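Local coordinates for CysE, serine acetyltransferase (Brucella abortus, PDB 4HZD), which probably transfers the acetyl group of acetyl-coenzyme A to the hydroxyl of L-serine, the step that opens cysteine biosynthesis, at residues A[17-20]-A[21-25]; A[49-52]-A[53-57]. All coordinates share one frame; numbering follows the deposited sequence.

Interaction 1: A[17-20]-A[21-25]; sequences DPIW and HSIRA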
loop_
_atom_site.group_PDB
_atom_site.type_symbol
_atom_site.label_atom_id
_atom_site.label_comp_id
_atom_site.label_asym_id
_atom_site.label_seq_id
_atom_site.Cartn_x
_atom_site.Cartn_y
_atom_site.Cartn_z
ATOM N N ASP A 17 31.656 8.618 -17.996
ATOM C CA ASP A 17 30.322 8.025 -17.900
ATOM C C ASP A 17 29.278 8.978 -18.478
ATOM O O ASP A 17 28.390 9.416 -17.737
ATOM C CB ASP A 17 29.989 7.733 -16.419
ATOM C CG ASP A 17 28.904 6.668 -16.242
ATOM O OD1 ASP A 17 28.276 6.224 -17.214
ATOM O OD2 ASP A 17 28.664 6.273 -15.093
ATOM N N PRO A 18 29.359 9.301 -19.791
ATOM C CA PRO A 18 28.412 10.289 -20.309
ATOM C C PRO A 18 26.951 9.857 -20.195
ATOM O O PRO A 18 26.068 10.731 -20.173
ATOM C CB PRO A 18 28.818 10.448 -21.791
ATOM C CG PRO A 18 29.569 9.197 -22.105
ATOM C CD PRO A 18 30.314 8.879 -20.838
ATOM N N ILE A 19 26.688 8.545 -20.125
ATOM C CA ILE A 19 25.303 8.056 -20.035
ATOM C C ILE A 19 24.706 8.491 -18.696
ATOM O O ILE A 19 23.650 9.103 -18.679
ATOM C CB ILE A 19 25.147 6.523 -20.287
ATOM C CG1 ILE A 19 25.459 6.152 -21.757
ATOM C CG2 ILE A 19 23.724 6.052 -19.944
ATOM C CD1 ILE A 19 25.734 4.651 -22.002
ATOM N N TRP A 20 25.401 8.216 -17.589
ATOM C CA TRP A 20 24.929 8.643 -16.239
ATOM C C TRP A 20 24.817 10.135 -16.091
ATOM O O TRP A 20 23.859 10.654 -15.481
ATOM C CB TRP A 20 25.881 8.099 -15.193
ATOM C CG TRP A 20 25.581 8.418 -13.740
ATOM C CD1 TRP A 20 26.495 8.804 -12.770
ATOM C CD2 TRP A 20 24.276 8.348 -13.037
ATOM N NE1 TRP A 20 25.883 8.954 -11.542
ATOM C CE2 TRP A 20 24.549 8.698 -11.634
ATOM C CE3 TRP A 20 22.962 8.039 -13.416
ATOM C CZ2 TRP A 20 23.540 8.728 -10.675
ATOM C CZ3 TRP A 20 21.958 8.061 -12.445
ATOM C CH2 TRP A 20 22.237 8.424 -11.107
ATOM N N HIS A 21 25.807 10.864 -16.601
ATOM C CA HIS A 21 25.767 12.320 -16.460
ATOM C C HIS A 21 24.636 12.923 -17.234
ATOM O O HIS A 21 23.971 13.832 -16.728
ATOM C CB HIS A 21 27.110 12.986 -16.815
ATOM C CG HIS A 21 28.241 12.564 -15.917
ATOM N ND1 HIS A 21 29.389 12.041 -16.396
ATOM C CD2 HIS A 21 28.353 12.557 -14.519
ATOM C CE1 HIS A 21 30.205 11.730 -15.359
ATOM N NE2 HIS A 21 29.570 12.038 -14.216
ATOM N N SER A 22 24.386 12.453 -18.455
ATOM C CA SER A 22 23.222 12.972 -19.199
ATOM C C SER A 22 21.923 12.644 -18.479
ATOM O O SER A 22 21.012 13.470 -18.444
ATOM C CB SER A 22 23.119 12.422 -20.625
ATOM O OG SER A 22 24.378 12.456 -21.222
ATOM N N ILE A 23 21.819 11.427 -17.943
ATOM C CA ILE A 23 20.613 11.046 -17.221
ATOM C C ILE A 23 20.396 11.958 -15.997
ATOM O O ILE A 23 19.295 12.400 -15.773
ATOM C CB ILE A 23 20.607 9.551 -16.814
ATOM C CG1 ILE A 23 20.319 8.686 -18.048
ATOM C CG2 ILE A 23 19.562 9.277 -15.704
ATOM C CD1 ILE A 23 20.722 7.225 -17.867
ATOM N N ARG A 24 21.444 12.252 -15.238
ATOM C CA ARG A 24 21.320 13.168 -14.088
ATOM C C ARG A 24 20.830 14.577 -14.518
ATOM O O ARG A 24 19.943 15.155 -13.885
ATOM C CB ARG A 24 22.649 13.266 -13.333
ATOM C CG ARG A 24 23.059 11.981 -12.599
ATOM C CD ARG A 24 24.217 12.300 -11.616
ATOM N NE ARG A 24 23.763 13.165 -10.522
ATOM C CZ ARG A 24 23.083 12.748 -9.458
ATOM N NH1 ARG A 24 22.741 11.474 -9.332
ATOM N NH2 ARG A 24 22.740 13.601 -8.510
ATOM N N ALA A 25 21.412 15.112 -15.593
ATOM C CA ALA A 25 21.003 16.422 -16.114
ATOM C C ALA A 25 19.538 16.433 -16.598
ATOM O O ALA A 25 18.757 17.375 -16.322
ATOM C CB ALA A 25 21.945 16.836 -17.231
#
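Two donors from Ser22 grip the carbonyl oxygen of Pro18 in the first turn of helix 18-33, the opening helix of the alpha-helical N-terminal region of this serine acetyltransferase. Ser22 N lies 3.0 Å from Pro18 O in a regular helical bond, and Ser22 OG stands only 2.6 Å from Pro18 O. They arrive from opposite faces of the carbonyl plane. The hydroxyl can fold back because OG sits beside its own backbone N (chi1 -44°), a common way for a helical serine to double the bond to the residue four places earlier. Asp17 occupies the N-cap position, and its carbonyl takes the N-H of His21, closing the first turn; its carboxylate is directed to Arg92 of helix 87-101 in a salt bridge.

Half a turn further along, Trp20 and Arg24 form a CH-pi contact. Arg24 CG rests 3.6 Å from the centre of the six-membered indole ring, almost exactly on its normal, and CD continues over the same indole. A bend at chi3 (67°) then brings NH1 to 3.2 Å from Trp20 CZ2 on that same side, where CZ2 meets the guanidinium edge, the two planes 65° apart, while NH2 is held by the carbonyl of Leu46. On the buried flank Ile19 and Ile23 run side by side, CG2 of Ile19 lying 3.8 Å from CD1 of Ile23.

Interaction 2: A[49-52]-A[53-57]; sequences PSLE and EAVMH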
loop_
_atom_site.group_PDB
_atom_site.type_symbol
_atom_site.label_atom_id
_atom_site.label_comp_id
_atom_site.label_asym_id
_atom_site.label_seq_id
_atom_site.Cartn_x
_atom_site.Cartn_y
_atom_site.Cartn_z
ATOM N N PRO A 49 23.645 7.449 -6.007
ATOM C CA PRO A 49 25.030 7.817 -6.348
ATOM C C PRO A 49 25.557 7.121 -7.613
ATOM O O PRO A 49 26.726 7.326 -7.965
ATOM C CB PRO A 49 25.836 7.332 -5.137
ATOM C CG PRO A 49 25.055 6.171 -4.620
ATOM C CD PRO A 49 23.583 6.457 -4.914
ATOM N N SER A 50 24.725 6.311 -8.285
ATOM C CA SER A 50 25.195 5.617 -9.493
ATOM C C SER A 50 24.039 5.215 -10.405
ATOM O O SER A 50 22.891 5.070 -9.958
ATOM C CB SER A 50 26.042 4.375 -9.120
ATOM O OG SER A 50 25.254 3.343 -8.521
ATOM N N LEU A 51 24.340 5.046 -11.689
ATOM C CA LEU A 51 23.349 4.564 -12.632
ATOM C C LEU A 51 22.867 3.180 -12.226
ATOM O O LEU A 51 21.675 2.912 -12.285
ATOM C CB LEU A 51 23.927 4.594 -14.057
ATOM C CG LEU A 51 23.053 4.056 -15.199
ATOM C CD1 LEU A 51 21.725 4.820 -15.326
ATOM C CD2 LEU A 51 23.845 4.211 -16.481
ATOM N N GLU A 52 23.783 2.314 -11.771
ATOM C CA GLU A 52 23.401 0.964 -11.327
ATOM C C GLU A 52 22.337 1.009 -10.244
ATOM O O GLU A 52 21.344 0.265 -10.285
ATOM C CB GLU A 52 24.616 0.211 -10.784
ATOM C CG GLU A 52 25.657 -0.171 -11.814
ATOM C CD GLU A 52 26.707 0.914 -12.118
ATOM O OE1 GLU A 52 26.612 2.088 -11.693
ATOM O OE2 GLU A 52 27.659 0.587 -12.840
ATOM N N GLU A 53 22.544 1.883 -9.274
ATOM C CA GLU A 53 21.589 2.043 -8.181
ATOM C C GLU A 53 20.256 2.642 -8.628
ATOM O O GLU A 53 19.218 2.204 -8.156
ATOM C CB GLU A 53 22.200 2.792 -7.007
ATOM C CG GLU A 53 23.109 1.907 -6.164
ATOM C CD GLU A 53 23.985 2.732 -5.241
ATOM O OE1 GLU A 53 23.827 2.602 -4.011
ATOM O OE2 GLU A 53 24.815 3.535 -5.751
ATOM N N ALA A 54 20.276 3.604 -9.552
ATOM C CA ALA A 54 19.022 4.101 -10.141
ATOM C C ALA A 54 18.180 3.002 -10.855
ATOM O O ALA A 54 16.936 2.975 -10.694
ATOM C CB ALA A 54 19.308 5.238 -11.124
ATOM N N VAL A 55 18.853 2.192 -11.690
ATOM C CA VAL A 55 18.233 1.101 -12.498
ATOM C C VAL A 55 17.686 0.053 -11.537
ATOM O O VAL A 55 16.496 -0.324 -11.628
ATOM C CB VAL A 55 19.242 0.460 -13.544
ATOM C CG1 VAL A 55 18.726 -0.832 -14.207
ATOM C CG2 VAL A 55 19.601 1.455 -14.648
ATOM N N MET A 56 18.509 -0.375 -10.588
ATOM C CA MET A 56 18.030 -1.340 -9.554
ATOM C C MET A 56 16.833 -0.821 -8.788
ATOM O O MET A 56 15.864 -1.574 -8.573
ATOM C CB MET A 56 19.146 -1.722 -8.570
ATOM C CG MET A 56 20.288 -2.424 -9.267
ATOM S SD MET A 56 21.652 -2.968 -8.229
ATOM C CE MET A 56 21.868 -1.566 -7.150
ATOM N N HIS A 57 16.890 0.457 -8.385
ATOM C CA HIS A 57 15.779 1.075 -7.688
ATOM C C HIS A 57 14.516 1.156 -8.534
ATOM O O HIS A 57 13.448 0.739 -8.084
ATOM C CB HIS A 57 16.145 2.452 -7.173
ATOM C CG HIS A 57 14.989 3.193 -6.558
ATOM N ND1 HIS A 57 14.800 3.264 -5.231
ATOM C CD2 HIS A 57 13.971 3.917 -7.132
ATOM C CE1 HIS A 57 13.713 4.000 -4.962
ATOM N NE2 HIS A 57 13.196 4.394 -6.125
#
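Ser50 and Glu53 meet at the start of helix 51-63, where Ser50 is the N-cap residue of a helix in the N-terminal helical region. Ser50 OG accepts the N-H of Glu53 at 3.2 Å, a capping bond with an N-H...O angle of 157°. The same hydroxyl is turned toward the Glu53 carboxylate, with OG 2.8 Å from OE2; this second bond is less certain because the modelled place of OE2 is itself doubtful. What brings the hydroxyl over the helix end is its first torsion (chi1 69°), which sets OG between its own backbone N and carbonyl carbon.

Behind the cap the regular bonds begin: Ala54 N to Ser50 O, then Val55 N to Leu51 O and Met56 N to Glu52 O. Leu51 and Val55 also touch through their branches, CD1 of the leucine being 4.0 Å from CG2 of the valine. Met56 curls back along the helix, its CG 3.1 Å from Glu52 O and its CE also near that carbonyl, so the thioether chain lies close to the backbone of the preceding turn.

The next shell anchors this helix in its bundle. Leu51 packs against Ile19, Trp20 and Ile23 of helix 18-33, and Met56 against Phe77 of helix 70-83 and Trp87. The Glu52 chain bends at chi2 (86°), and its carboxylate oxygen OE2 takes a hydrogen bond from Ser88 OG and a salt bridge from Arg92 NH1, both on helix 87-101.

Overall arrangement
The two contacts form the first turns of neighbouring helices, their centres about 12 Å apart. Ile19, Trp20 and Ile23 in interaction 1 and Leu51, Ala54, Val55 and Met56 in interaction 2 are buried, while Pro18, His21 and Pro49 are exposed. They touch directly: the Trp20 ring lies against the Ser50-Leu51 backbone, with Trp20 CD2 3.6 Å from Leu51 N. Their N-cap residues are used differently. The Asp17 carboxylate goes to Arg92, whereas the Ser50 hydroxyl takes a backbone N-H; the other serine, Ser22, sits within its helix and donates instead. Arg92 of helix 87-101 joins both contacts, pairing with Asp17 in one and Glu52 in the other.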